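Local coordinates for oxidase/hydroxylase (Streptomyces hygroscopicus subsp. hygroscopicus, PDB 4XCB), which probably acts as a metal- and 2-oxoglutarate-dependent oxygenase, carrying out an oxidative ring closure in the biosynthesis of the orthosomycin hygromycin B, at residues A[182-187]-A[211-216]; A[155-160]-A[188-193]; A[36-41]-A[62-67]; A[92-97]-A[220-225]. All coordinates share one frame; numbering follows the deposited sequence.

Interaction 1: A[182-187]-A[211-216]; sequences LVDSGF and TRRKLT. With AKG (2-oxoglutaric acid), chain F.
Val-183 and Arg-212 bring the two backbones closest, their CA atoms 5.3 Å apart, where the short helix 182-185 lies against the chain leaving strand 209-211. The helix closes with Gly-186 N bonded to Leu-182 O; phi turns positive at Gly-186, where a CB would press on the preceding carbonyl, so glycine suits the turn. Val-183 sets its branched, buried end against the Thr-211 carbonyl, CG2 lying 3.5 Å from O.

Asp-184 and Arg-213 form a side-on, two-nitrogen salt bridge. NH2 of Arg-213 meets the syn lone pair of Asp-184 OD2 at 2.7 Å and almost straight (173°), while NE reaches OD1 at 3.1 Å. Carboxylate and guanidinium are 23° from coplanar. With CG swung opposite the backbone N (chi1 -168°) and a bend at chi3, Arg-213 turns this edge to the acid. A leucine in place of this arginine would probably leave the exposed Asp-184 carboxylate without its charged mate and less firmly held.

Arg-212 sends NH1 to Val-183 O at 3.0 Å, coming from above the carbonyl plane, while its NE is salt-bridged to Asp-192. A water also donates to Val-183 O, and links it to Asp-184 OD1 and Arg-213 N.

Two consecutive arginines thus tie down the carbonyl and acid near the end of the helix, just beyond Thr-211, whose CG2 lies 3.5 Å from C5 of the bound 2-oxoglutarate.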
# COMPACT_ATOMS: atom_id res chain seq x y z
N LEU A 182 18.16 9.27 21.50
CA LEU A 182 16.88 9.90 21.75
C LEU A 182 16.27 9.43 23.07
O LEU A 182 15.43 10.13 23.63
CB LEU A 182 15.92 9.63 20.59
CG LEU A 182 16.27 10.33 19.28
CD1 LEU A 182 15.35 9.90 18.16
CD2 LEU A 182 16.20 11.84 19.46
N VAL A 183 16.66 8.25 23.57
CA VAL A 183 16.07 7.79 24.83
C VAL A 183 16.66 8.59 25.99
O VAL A 183 16.09 8.62 27.07
CB VAL A 183 16.28 6.28 25.12
CG1 VAL A 183 15.91 5.44 23.89
CG2 VAL A 183 17.69 5.97 25.54
N ASP A 184 17.80 9.23 25.75
CA ASP A 184 18.41 10.12 26.75
C ASP A 184 18.01 11.57 26.56
O ASP A 184 17.72 12.28 27.53
CB ASP A 184 19.93 10.01 26.71
CG ASP A 184 20.45 8.74 27.33
OD1 ASP A 184 19.87 8.29 28.34
OD2 ASP A 184 21.44 8.18 26.81
N SER A 185 17.99 12.04 25.31
CA SER A 185 17.73 13.45 25.04
C SER A 185 16.24 13.74 24.92
O SER A 185 15.79 14.87 25.13
CB SER A 185 18.44 13.89 23.76
OG SER A 185 17.82 13.32 22.61
N GLY A 186 15.46 12.72 24.57
CA GLY A 186 14.06 12.90 24.28
C GLY A 186 13.84 13.23 22.82
O GLY A 186 14.77 13.55 22.09
N PHE A 187 12.58 13.15 22.40
CA PHE A 187 12.16 13.43 21.04
C PHE A 187 10.68 13.75 21.11
O PHE A 187 9.99 13.18 21.95
CB PHE A 187 12.45 12.24 20.12
CG PHE A 187 12.31 12.53 18.65
CD1 PHE A 187 11.19 12.11 17.94
CD2 PHE A 187 13.29 13.23 17.97
CE1 PHE A 187 11.06 12.38 16.59
CE2 PHE A 187 13.15 13.52 16.62
CZ PHE A 187 12.04 13.08 15.93
N THR A 211 14.46 1.39 25.41
CA THR A 211 14.05 1.77 26.76
C THR A 211 14.87 2.93 27.27
O THR A 211 15.97 3.19 26.80
CB THR A 211 14.20 0.63 27.78
OG1 THR A 211 15.54 0.60 28.28
CG2 THR A 211 13.85 -0.72 27.16
N ARG A 212 14.31 3.62 28.25
CA ARG A 212 15.03 4.66 28.96
C ARG A 212 16.17 4.07 29.76
O ARG A 212 16.24 2.86 29.99
CB ARG A 212 14.11 5.43 29.89
CG ARG A 212 12.88 5.98 29.22
CD ARG A 212 13.22 7.10 28.26
NE ARG A 212 12.04 7.89 27.96
CZ ARG A 212 12.04 8.97 27.19
NH1 ARG A 212 13.18 9.39 26.65
NH2 ARG A 212 10.92 9.63 26.96
N ARG A 213 17.06 4.94 30.19
CA ARG A 213 18.16 4.53 31.05
C ARG A 213 17.61 4.22 32.44
O ARG A 213 16.83 5.00 33.00
CB ARG A 213 19.20 5.64 31.11
CG ARG A 213 20.51 5.26 31.73
CD ARG A 213 21.51 6.38 31.54
NE ARG A 213 21.75 6.63 30.12
CZ ARG A 213 22.65 5.98 29.40
NH1 ARG A 213 23.40 5.04 29.96
NH2 ARG A 213 22.81 6.26 28.11
N LYS A 214 18.00 3.08 33.00
CA LYS A 214 17.53 2.68 34.32
C LYS A 214 18.41 3.27 35.41
O LYS A 214 19.63 3.14 35.36
CB LYS A 214 17.51 1.15 34.44
CG LYS A 214 17.19 0.62 35.83
CD LYS A 214 16.98 -0.89 35.78
CE LYS A 214 16.98 -1.52 37.16
NZ LYS A 214 15.89 -1.00 38.05
N LEU A 215 17.77 3.91 36.39
CA LEU A 215 18.49 4.56 37.49
C LEU A 215 18.22 3.88 38.83
O LEU A 215 18.98 4.05 39.79
CB LEU A 215 18.09 6.03 37.58
CG LEU A 215 18.30 6.84 36.30
CD1 LEU A 215 17.97 8.31 36.50
CD2 LEU A 215 19.73 6.65 35.80
N THR A 216 17.14 3.12 38.88
CA THR A 216 16.64 2.60 40.14
C THR A 216 17.26 1.27 40.57
O THR A 216 17.78 0.50 39.75
CB THR A 216 15.11 2.44 40.10
OG1 THR A 216 14.75 1.60 38.99
CG2 THR A 216 14.46 3.80 39.91
C1 AKG F . 14.29 -6.02 22.82
O1 AKG F . 14.48 -5.96 21.56
O2 AKG F . 14.78 -6.97 23.51
C2 AKG F . 13.48 -4.95 23.50
O5 AKG F . 12.93 -4.13 22.78
C3 AKG F . 13.40 -4.90 25.01
C4 AKG F . 12.20 -4.15 25.53
C5 AKG F . 12.34 -3.91 27.03
O3 AKG F . 11.38 -3.42 27.68
O4 AKG F . 13.43 -4.21 27.60
O HOH W 1 16.90 7.61 29.45
O HOH W 2 10.92 11.70 24.92

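Interaction 2: A[155-160]-A[188-193]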
# COMPACT_ATOMS: atom_id res chain seq x y z
N SER A 155 11.79 2.47 31.54
CA SER A 155 10.57 2.15 30.82
C SER A 155 10.83 1.95 29.34
O SER A 155 11.66 2.62 28.74
CB SER A 155 9.51 3.23 31.01
OG SER A 155 9.96 4.49 30.53
N PHE A 156 10.11 0.99 28.79
CA PHE A 156 9.96 0.84 27.35
C PHE A 156 9.58 2.19 26.76
O PHE A 156 8.78 2.93 27.35
CB PHE A 156 8.89 -0.22 27.07
CG PHE A 156 8.66 -0.50 25.62
CD1 PHE A 156 7.77 0.27 24.89
CD2 PHE A 156 9.28 -1.57 25.00
CE1 PHE A 156 7.53 0.00 23.56
CE2 PHE A 156 9.04 -1.85 23.67
CZ PHE A 156 8.17 -1.06 22.95
N CYS A 157 10.18 2.53 25.63
CA CYS A 157 9.77 3.73 24.91
C CYS A 157 9.77 3.47 23.42
O CYS A 157 10.44 2.57 22.93
CB CYS A 157 10.67 4.93 25.25
SG CYS A 157 12.43 4.73 25.01
N TYR A 158 9.02 4.29 22.70
CA TYR A 158 8.83 4.09 21.27
C TYR A 158 8.58 5.41 20.57
O TYR A 158 8.08 6.38 21.17
CB TYR A 158 7.65 3.14 21.01
CG TYR A 158 6.34 3.73 21.47
CD1 TYR A 158 5.99 3.74 22.82
CD2 TYR A 158 5.49 4.36 20.57
CE1 TYR A 158 4.82 4.31 23.25
CE2 TYR A 158 4.31 4.94 20.99
CZ TYR A 158 3.98 4.91 22.34
OH TYR A 158 2.82 5.48 22.79
N VAL A 159 8.92 5.45 19.29
CA VAL A 159 8.61 6.63 18.48
C VAL A 159 7.23 6.46 17.86
O VAL A 159 7.00 5.51 17.11
CB VAL A 159 9.69 6.86 17.43
CG1 VAL A 159 9.32 8.02 16.48
CG2 VAL A 159 11.05 7.06 18.11
N GLN A 160 6.31 7.37 18.15
CA GLN A 160 4.93 7.26 17.70
C GLN A 160 4.82 7.04 16.19
O GLN A 160 5.42 7.79 15.42
CB GLN A 160 4.17 8.53 18.09
CG GLN A 160 2.70 8.45 17.85
CD GLN A 160 2.00 9.79 18.04
OE1 GLN A 160 0.97 10.06 17.43
NE2 GLN A 160 2.56 10.64 18.90
N PRO A 188 10.19 14.68 20.28
CA PRO A 188 8.81 15.16 20.43
C PRO A 188 7.76 14.06 20.41
O PRO A 188 6.72 14.20 21.05
CB PRO A 188 8.62 16.09 19.23
CG PRO A 188 9.99 16.55 18.90
CD PRO A 188 10.89 15.39 19.19
N THR A 189 8.04 12.99 19.67
CA THR A 189 7.09 11.88 19.55
C THR A 189 7.58 10.60 20.23
O THR A 189 7.04 9.52 20.00
CB THR A 189 6.79 11.58 18.09
OG1 THR A 189 7.98 11.16 17.42
CG2 THR A 189 6.22 12.81 17.39
N LEU A 190 8.61 10.72 21.06
CA LEU A 190 9.04 9.58 21.87
C LEU A 190 8.19 9.47 23.13
O LEU A 190 8.11 10.42 23.93
CB LEU A 190 10.51 9.71 22.23
CG LEU A 190 11.14 8.52 22.96
CD1 LEU A 190 11.16 7.30 22.06
CD2 LEU A 190 12.53 8.89 23.41
N SER A 191 7.55 8.32 23.31
CA SER A 191 6.62 8.10 24.42
C SER A 191 7.06 6.91 25.25
O SER A 191 7.75 6.02 24.75
CB SER A 191 5.20 7.89 23.90
OG SER A 191 4.72 9.05 23.25
N ASP A 192 6.62 6.89 26.50
CA ASP A 192 6.96 5.83 27.44
C ASP A 192 5.77 4.94 27.72
O ASP A 192 4.61 5.37 27.66
CB ASP A 192 7.46 6.43 28.75
CG ASP A 192 8.74 7.20 28.59
OD1 ASP A 192 9.80 6.55 28.50
OD2 ASP A 192 8.70 8.45 28.56
N VAL A 193 6.07 3.69 28.06
CA VAL A 193 5.05 2.69 28.39
C VAL A 193 5.38 2.06 29.72
O VAL A 193 6.49 1.57 29.92
CB VAL A 193 4.97 1.58 27.33
CG1 VAL A 193 3.95 0.52 27.74
CG2 VAL A 193 4.63 2.15 25.97
O HOH W 3 8.15 -0.46 30.45
O HOH W 4 2.61 5.44 25.68
O HOH W 5 6.75 10.04 15.28
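Tyr-158 and Ser-191 form a hydrogen-bonded pair at the middle of antiparallel strands 156-159 and 190-193, whose axes come within 4.6 Å at 150°, and Gln-160 N bonding to Thr-189 O at 2.9 Å extends the pairing beyond them.

On the face of Phe-156, Tyr-158 and Val-193, the tyrosine crosses the valine at about a right angle, its CE1 3.5 Å from Val-193 CG2. Having CG between backbone N and carbonyl carbon (chi1 65°) carries the ring over its neighbour strand, so that OH stands 3.6 Å from Ser-191 CB; a serine is small enough to sit beside the phenol end of the ring. A water joins that hydroxyl to Asp-192 O.

On the other face, CD1 of Leu-190 lies 4.0 Å from both Cys-157 CB and Val-159 CG2, a compact greasy patch. At its edge Ser-155 OG gives a weak bond to Asp-192 OD1 (2.9 Å), an oxygen that also serves Arg-212.

Strand 156-159 runs between 190-193, outermost in its sheet within the chain, and 209-211. Phe-156 reaches Leu-201 and Leu-203 of strand 200-204 and touches 2-oxoglutarate, Val-193 packs on Phe-20 and Val-22 of strand 20-23, and Tyr-158 meets Gln-160 of the second subunit.

Interaction 3: A[36-41]-A[62-67]; sequences RSELER and SPVFAR
Glu-38 reaches from helix 29-40 to Ser-62, the N-cap of helix 63-69, in a helix pair on the outside of the double-stranded beta helix. The segment axes pass 10.6 Å apart at 133°, a spacing wide enough that long side chains must span it.

The tight part is largely apolar. Leu-39 crosses the Phe-65 ring at about a right angle, with its CG 3.7 Å from Phe-65 CZ and its CD2 3.7 Å from CE2. The aliphatic stem of Glu-38 slides past the same ring in the opposite direction, CG lying 3.7 Å from CE2. Leucine and phenylalanine suit this inner side, since both also rest on Leu-58 and on Thr-223 of strand 220-229.

A buried polar link adjoins it. A bend at chi2 (81°) points the Glu-38 carboxylate at the start of the other helix, where Ser-62 OG donates to the anti lone pair of OE2 at 2.8 Å. With an alanine in place of Glu-38, the Ser-62 hydroxyl would probably lose its acceptor and the Phe-65 ring part of its cover.

The contact is looser toward solvent. There OE2 passes CG2 of the partly exposed Val-64 at 3.9 Å, and Glu-38 OE1 is salt-bridged to the exposed Arg-41, though the modelled separation is doubtfully short; Arg-41 NH2 also bonds to Ser-37 OG.

Ser-62 OG works both ways: besides donating to the glutamate, it accepts the capping bond from Phe-65 N at 3.3 Å.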
# COMPACT_ATOMS: atom_id res chain seq x y z
N ARG A 36 10.47 -16.25 37.62
CA ARG A 36 11.62 -15.64 38.29
C ARG A 36 12.54 -16.69 38.91
O ARG A 36 13.75 -16.63 38.74
CB ARG A 36 11.17 -14.68 39.38
CG ARG A 36 10.46 -13.46 38.90
CD ARG A 36 9.97 -12.72 40.13
NE ARG A 36 9.50 -11.38 39.84
CZ ARG A 36 8.59 -10.76 40.58
NH1 ARG A 36 8.06 -11.39 41.62
NH2 ARG A 36 8.19 -9.52 40.28
N SER A 37 11.94 -17.64 39.63
CA SER A 37 12.71 -18.72 40.25
C SER A 37 13.53 -19.48 39.23
O SER A 37 14.70 -19.76 39.45
CB SER A 37 11.79 -19.69 40.97
OG SER A 37 12.48 -20.91 41.26
N GLU A 38 12.90 -19.81 38.10
CA GLU A 38 13.58 -20.57 37.06
C GLU A 38 14.76 -19.78 36.48
O GLU A 38 15.86 -20.32 36.35
CB GLU A 38 12.60 -20.95 35.95
CG GLU A 38 13.20 -21.88 34.89
CD GLU A 38 13.23 -23.35 35.31
OE1 GLU A 38 13.16 -23.66 36.51
OE2 GLU A 38 13.32 -24.21 34.41
N LEU A 39 14.57 -18.49 36.19
CA LEU A 39 15.66 -17.69 35.65
C LEU A 39 16.85 -17.65 36.59
O LEU A 39 18.00 -17.70 36.16
CB LEU A 39 15.20 -16.27 35.34
CG LEU A 39 14.27 -16.11 34.14
CD1 LEU A 39 13.73 -14.70 34.15
CD2 LEU A 39 14.98 -16.38 32.83
N GLU A 40 16.58 -17.58 37.89
CA GLU A 40 17.66 -17.55 38.88
C GLU A 40 18.51 -18.81 38.82
O GLU A 40 19.69 -18.78 39.18
CB GLU A 40 17.09 -17.36 40.28
CG GLU A 40 16.37 -16.04 40.47
CD GLU A 40 15.98 -15.77 41.91
OE1 GLU A 40 16.48 -16.48 42.81
OE2 GLU A 40 15.16 -14.86 42.15
N ARG A 41 17.92 -19.91 38.36
CA ARG A 41 18.62 -21.18 38.22
C ARG A 41 19.20 -21.42 36.83
O ARG A 41 19.62 -22.53 36.51
CB ARG A 41 17.67 -22.33 38.59
CG ARG A 41 17.46 -22.50 40.08
CD ARG A 41 16.49 -23.64 40.38
NE ARG A 41 15.09 -23.22 40.31
CZ ARG A 41 14.28 -23.51 39.31
NH1 ARG A 41 14.72 -24.21 38.27
NH2 ARG A 41 13.02 -23.09 39.33
N SER A 62 15.19 -24.62 29.39
CA SER A 62 14.29 -25.00 30.47
C SER A 62 12.89 -25.30 29.96
O SER A 62 12.31 -24.52 29.22
CB SER A 62 14.24 -23.88 31.51
OG SER A 62 12.91 -23.49 31.78
N PRO A 63 12.32 -26.45 30.37
CA PRO A 63 10.98 -26.83 29.94
C PRO A 63 9.91 -25.84 30.36
O PRO A 63 8.86 -25.79 29.71
CB PRO A 63 10.75 -28.18 30.64
CG PRO A 63 12.11 -28.73 30.79
CD PRO A 63 12.98 -27.54 31.11
N VAL A 64 10.14 -25.10 31.44
CA VAL A 64 9.21 -24.07 31.86
C VAL A 64 9.05 -23.01 30.78
O VAL A 64 7.93 -22.61 30.46
CB VAL A 64 9.66 -23.39 33.17
CG1 VAL A 64 8.92 -22.08 33.39
CG2 VAL A 64 9.47 -24.34 34.33
N PHE A 65 10.16 -22.57 30.22
CA PHE A 65 10.09 -21.54 29.21
C PHE A 65 9.77 -22.11 27.84
O PHE A 65 9.21 -21.40 27.00
CB PHE A 65 11.37 -20.72 29.21
CG PHE A 65 11.48 -19.84 30.42
CD1 PHE A 65 10.52 -18.86 30.65
CD2 PHE A 65 12.50 -20.01 31.34
CE1 PHE A 65 10.59 -18.06 31.77
CE2 PHE A 65 12.58 -19.19 32.47
CZ PHE A 65 11.62 -18.23 32.68
N ALA A 66 10.06 -23.39 27.62
CA ALA A 66 9.55 -24.07 26.44
C ALA A 66 8.02 -24.04 26.43
O ALA A 66 7.40 -23.81 25.39
CB ALA A 66 10.05 -25.51 26.37
N ARG A 67 7.42 -24.26 27.60
CA ARG A 67 5.96 -24.27 27.70
C ARG A 67 5.40 -22.86 27.61
O ARG A 67 4.35 -22.65 27.00
CB ARG A 67 5.52 -24.94 29.01
CG ARG A 67 5.76 -26.46 28.99
CD ARG A 67 5.07 -27.16 30.14
NE ARG A 67 5.74 -26.88 31.40
CZ ARG A 67 6.77 -27.58 31.86
NH1 ARG A 67 7.24 -28.61 31.16
NH2 ARG A 67 7.33 -27.26 33.01

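Interaction 4: A[92-97]-A[220-225]. With AKG (2-oxoglutaric acid), chain F; HY0 (hygromycin b variant), chain G.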
# COMPACT_ATOMS: atom_id res chain seq x y z
N TYR A 92 14.30 -15.36 24.64
CA TYR A 92 15.42 -14.96 25.49
C TYR A 92 14.97 -14.18 26.71
O TYR A 92 13.81 -13.79 26.82
CB TYR A 92 16.43 -14.13 24.69
CG TYR A 92 15.89 -12.84 24.13
CD1 TYR A 92 15.29 -12.80 22.88
CD2 TYR A 92 16.00 -11.66 24.85
CE1 TYR A 92 14.80 -11.62 22.36
CE2 TYR A 92 15.51 -10.48 24.34
CZ TYR A 92 14.91 -10.47 23.10
OH TYR A 92 14.43 -9.29 22.60
N GLY A 93 15.89 -13.99 27.64
CA GLY A 93 15.60 -13.23 28.84
C GLY A 93 16.59 -12.10 28.99
O GLY A 93 17.70 -12.19 28.50
N LEU A 94 16.16 -11.02 29.65
CA LEU A 94 17.03 -9.88 29.91
C LEU A 94 16.91 -9.46 31.36
O LEU A 94 15.81 -9.16 31.85
CB LEU A 94 16.69 -8.71 28.99
CG LEU A 94 16.97 -8.89 27.50
CD1 LEU A 94 16.36 -7.71 26.74
CD2 LEU A 94 18.47 -8.99 27.24
N ARG A 95 18.05 -9.43 32.04
CA ARG A 95 18.11 -8.96 33.42
C ARG A 95 18.99 -7.72 33.48
O ARG A 95 20.15 -7.78 33.08
CB ARG A 95 18.68 -10.04 34.33
CG ARG A 95 18.74 -9.62 35.79
CD ARG A 95 19.36 -10.70 36.65
NE ARG A 95 18.57 -11.93 36.59
CZ ARG A 95 17.50 -12.16 37.35
NH1 ARG A 95 17.12 -11.24 38.23
NH2 ARG A 95 16.82 -13.28 37.23
N ARG A 96 18.45 -6.61 33.96
CA ARG A 96 19.19 -5.35 33.98
C ARG A 96 19.26 -4.72 35.36
O ARG A 96 18.33 -4.83 36.16
CB ARG A 96 18.55 -4.34 33.02
CG ARG A 96 18.90 -4.59 31.56
CD ARG A 96 18.04 -3.74 30.66
NE ARG A 96 18.07 -2.33 31.05
CZ ARG A 96 17.27 -1.40 30.52
NH1 ARG A 96 16.40 -1.73 29.58
NH2 ARG A 96 17.34 -0.14 30.93
N THR A 97 20.36 -4.03 35.62
CA THR A 97 20.51 -3.26 36.85
C THR A 97 20.75 -1.80 36.50
O THR A 97 20.73 -1.44 35.32
CB THR A 97 21.66 -3.81 37.72
OG1 THR A 97 22.89 -3.72 36.99
CG2 THR A 97 21.41 -5.27 38.07
N ARG A 220 15.68 -5.31 36.76
CA ARG A 220 14.64 -5.18 35.75
C ARG A 220 14.68 -6.46 34.95
O ARG A 220 15.73 -6.87 34.47
CB ARG A 220 14.89 -3.95 34.87
CG ARG A 220 13.84 -3.69 33.81
CD ARG A 220 14.41 -2.69 32.79
NE ARG A 220 13.40 -2.11 31.91
CZ ARG A 220 12.98 -2.69 30.79
NH1 ARG A 220 13.47 -3.87 30.43
NH2 ARG A 220 12.06 -2.08 30.04
N LEU A 221 13.52 -7.12 34.81
CA LEU A 221 13.51 -8.49 34.31
C LEU A 221 12.36 -8.78 33.35
O LEU A 221 11.22 -8.42 33.60
CB LEU A 221 13.44 -9.46 35.50
CG LEU A 221 13.80 -10.92 35.18
CD1 LEU A 221 15.24 -11.03 34.71
CD2 LEU A 221 13.57 -11.79 36.41
N LEU A 222 12.67 -9.44 32.24
CA LEU A 222 11.61 -9.86 31.34
C LEU A 222 12.08 -10.99 30.46
O LEU A 222 13.27 -11.27 30.38
CB LEU A 222 11.14 -8.69 30.46
CG LEU A 222 12.01 -8.37 29.25
CD1 LEU A 222 11.30 -7.40 28.34
CD2 LEU A 222 13.35 -7.80 29.67
N THR A 223 11.12 -11.65 29.82
CA THR A 223 11.42 -12.67 28.83
C THR A 223 10.70 -12.33 27.53
O THR A 223 9.57 -11.87 27.55
CB THR A 223 10.99 -14.06 29.32
OG1 THR A 223 9.59 -14.04 29.62
CG2 THR A 223 11.77 -14.44 30.58
N ALA A 224 11.38 -12.52 26.41
CA ALA A 224 10.86 -12.12 25.11
C ALA A 224 10.77 -13.32 24.19
O ALA A 224 11.71 -14.10 24.09
CB ALA A 224 11.74 -11.06 24.48
N PHE A 225 9.64 -13.44 23.50
CA PHE A 225 9.47 -14.54 22.56
C PHE A 225 9.10 -13.98 21.20
O PHE A 225 8.18 -13.17 21.11
CB PHE A 225 8.42 -15.53 23.06
CG PHE A 225 8.77 -16.15 24.38
CD1 PHE A 225 9.58 -17.27 24.44
CD2 PHE A 225 8.30 -15.61 25.56
CE1 PHE A 225 9.92 -17.84 25.66
CE2 PHE A 225 8.64 -16.16 26.80
CZ PHE A 225 9.45 -17.29 26.84
C1 AKG F . 14.29 -6.02 22.82
O1 AKG F . 14.48 -5.96 21.56
O2 AKG F . 14.78 -6.97 23.51
C2 AKG F . 13.48 -4.95 23.50
O5 AKG F . 12.93 -4.13 22.78
C3 AKG F . 13.40 -4.90 25.01
C4 AKG F . 12.20 -4.15 25.53
C5 AKG F . 12.34 -3.91 27.03
O3 AKG F . 11.38 -3.42 27.68
O4 AKG F . 13.43 -4.21 27.60
C1 HY0 G . 22.18 -4.95 15.42
C2 HY0 G . 23.43 -4.28 14.92
C3 HY0 G . 24.65 -5.04 15.41
C4 HY0 G . 24.66 -5.09 16.94
C5 HY0 G . 23.35 -5.67 17.49
C6 HY0 G . 22.15 -4.98 16.93
N7 HY0 G . 23.41 -4.28 13.51
O8 HY0 G . 21.08 -4.19 14.97
N9 HY0 G . 25.75 -5.91 17.36
C10 HY0 G . 26.97 -5.12 17.31
O11 HY0 G . 23.35 -5.49 18.89
C12 HY0 G . 18.65 -5.68 18.00
C13 HY0 G . 19.94 -4.92 17.88
O14 HY0 G . 20.39 -4.38 19.09
C15 HY0 G . 19.44 -3.50 19.62
C16 HY0 G . 18.33 -4.33 20.17
C17 HY0 G . 17.69 -5.11 18.95
O18 HY0 G . 20.97 -5.74 17.35
C19 HY0 G . 20.10 -2.68 20.74
O20 HY0 G . 21.02 -1.76 20.14
O21 HY0 G . 18.81 -5.24 21.10
O22 HY0 G . 16.91 -6.12 19.45
C23 HY0 G . 17.36 -7.33 18.81
C24 HY0 G . 17.23 -8.46 19.77
C25 HY0 G . 17.38 -9.79 19.04
C26 HY0 G . 16.43 -9.87 17.86
C27 HY0 G . 16.71 -8.72 16.96
O28 HY0 G . 16.53 -7.53 17.70
O29 HY0 G . 18.78 -7.11 18.39
O30 HY0 G . 18.25 -8.42 20.78
O31 HY0 G . 17.16 -10.83 19.97
O32 HY0 G . 15.07 -9.85 18.27
C33 HY0 G . 15.73 -8.71 15.77
C34 HY0 G . 16.32 -7.90 14.64
O35 HY0 G . 17.35 -8.60 13.98
N36 HY0 G . 14.53 -8.07 16.18
O HOH W 6 15.47 -5.98 31.37
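Tyr-92 pairs with Ala-224, Leu-94 with Leu-222 and Arg-96 with Arg-220, the hydrogen-bonded pairs of two antiparallel strands whose directions differ by 159°. Each pair has both its N-H...O bonds, so the strands are joined by six, with Gly-93 and Arg-95 opposite Thr-223 and Leu-221 between them.

Polar bonds to 2-oxoglutarate come from the inner face. Arg-220, extended from CG to NE, meets the C5 carboxylate with two nitrogens: NH2 donates to O3 at 2.8 Å, nearly straight (172°), and NH1 to O4 at 2.9 Å. At the other end of the ligand, Tyr-92 OH donates to O2 at 2.5 Å, close to the ring plane, and has Lys-140 as a second partner.

Flat groups stack beside these bonds. The guanidinium of Arg-96 lies on that of Arg-220, centres 4.5 Å apart and planes at 19°; Ser-100 binds Arg-96 NE and helps to fix it there. Ala-224 CB makes a CH-pi contact with one face of the Tyr-92 ring, 3.8 Å from its centroid, where a methyl is small enough to lie under the ring.

Among apolar contacts, Leu-94 CB meets Leu-222 CD2 at 3.5 Å, and Leu-222 CD1 flanks the ligand carbon C5 at 3.9 Å. On the outer face, Leu-221 CD1 sits 3.6 Å over the centre of the Arg-95 guanidinium, which is salt-bridged to Asp-219.

An arginine on a late core strand taking the C5 carboxylate is characteristic of 2-oxoglutarate oxygenases of the double-stranded beta-helix fold, here of the PhyH family.

Interactions 1, 2 and 4 gather round the 2-oxoglutarate pocket, near the nickel ion bound by His-105 and His-209. Interaction 1 joins interaction 2 through the salt bridge Arg-212 NE to Asp-192 OD1 (2.7 Å), their centres about 10 Å apart. It joins interaction 4 where Thr-211 OG1 and Arg-96 NH1 probably hydrogen-bond at 2.8 Å, so Thr-211 braces the arginine stacked on Arg-220. Both interactions 1 and 2 lie within the chain loop that interaction 4 closes. Interaction 3 backs the opposite face of interaction 4, Leu-39 CD1 packing 3.7 Å from Leu-221 CD2, and its centre is about 30 Å from that of interaction 2.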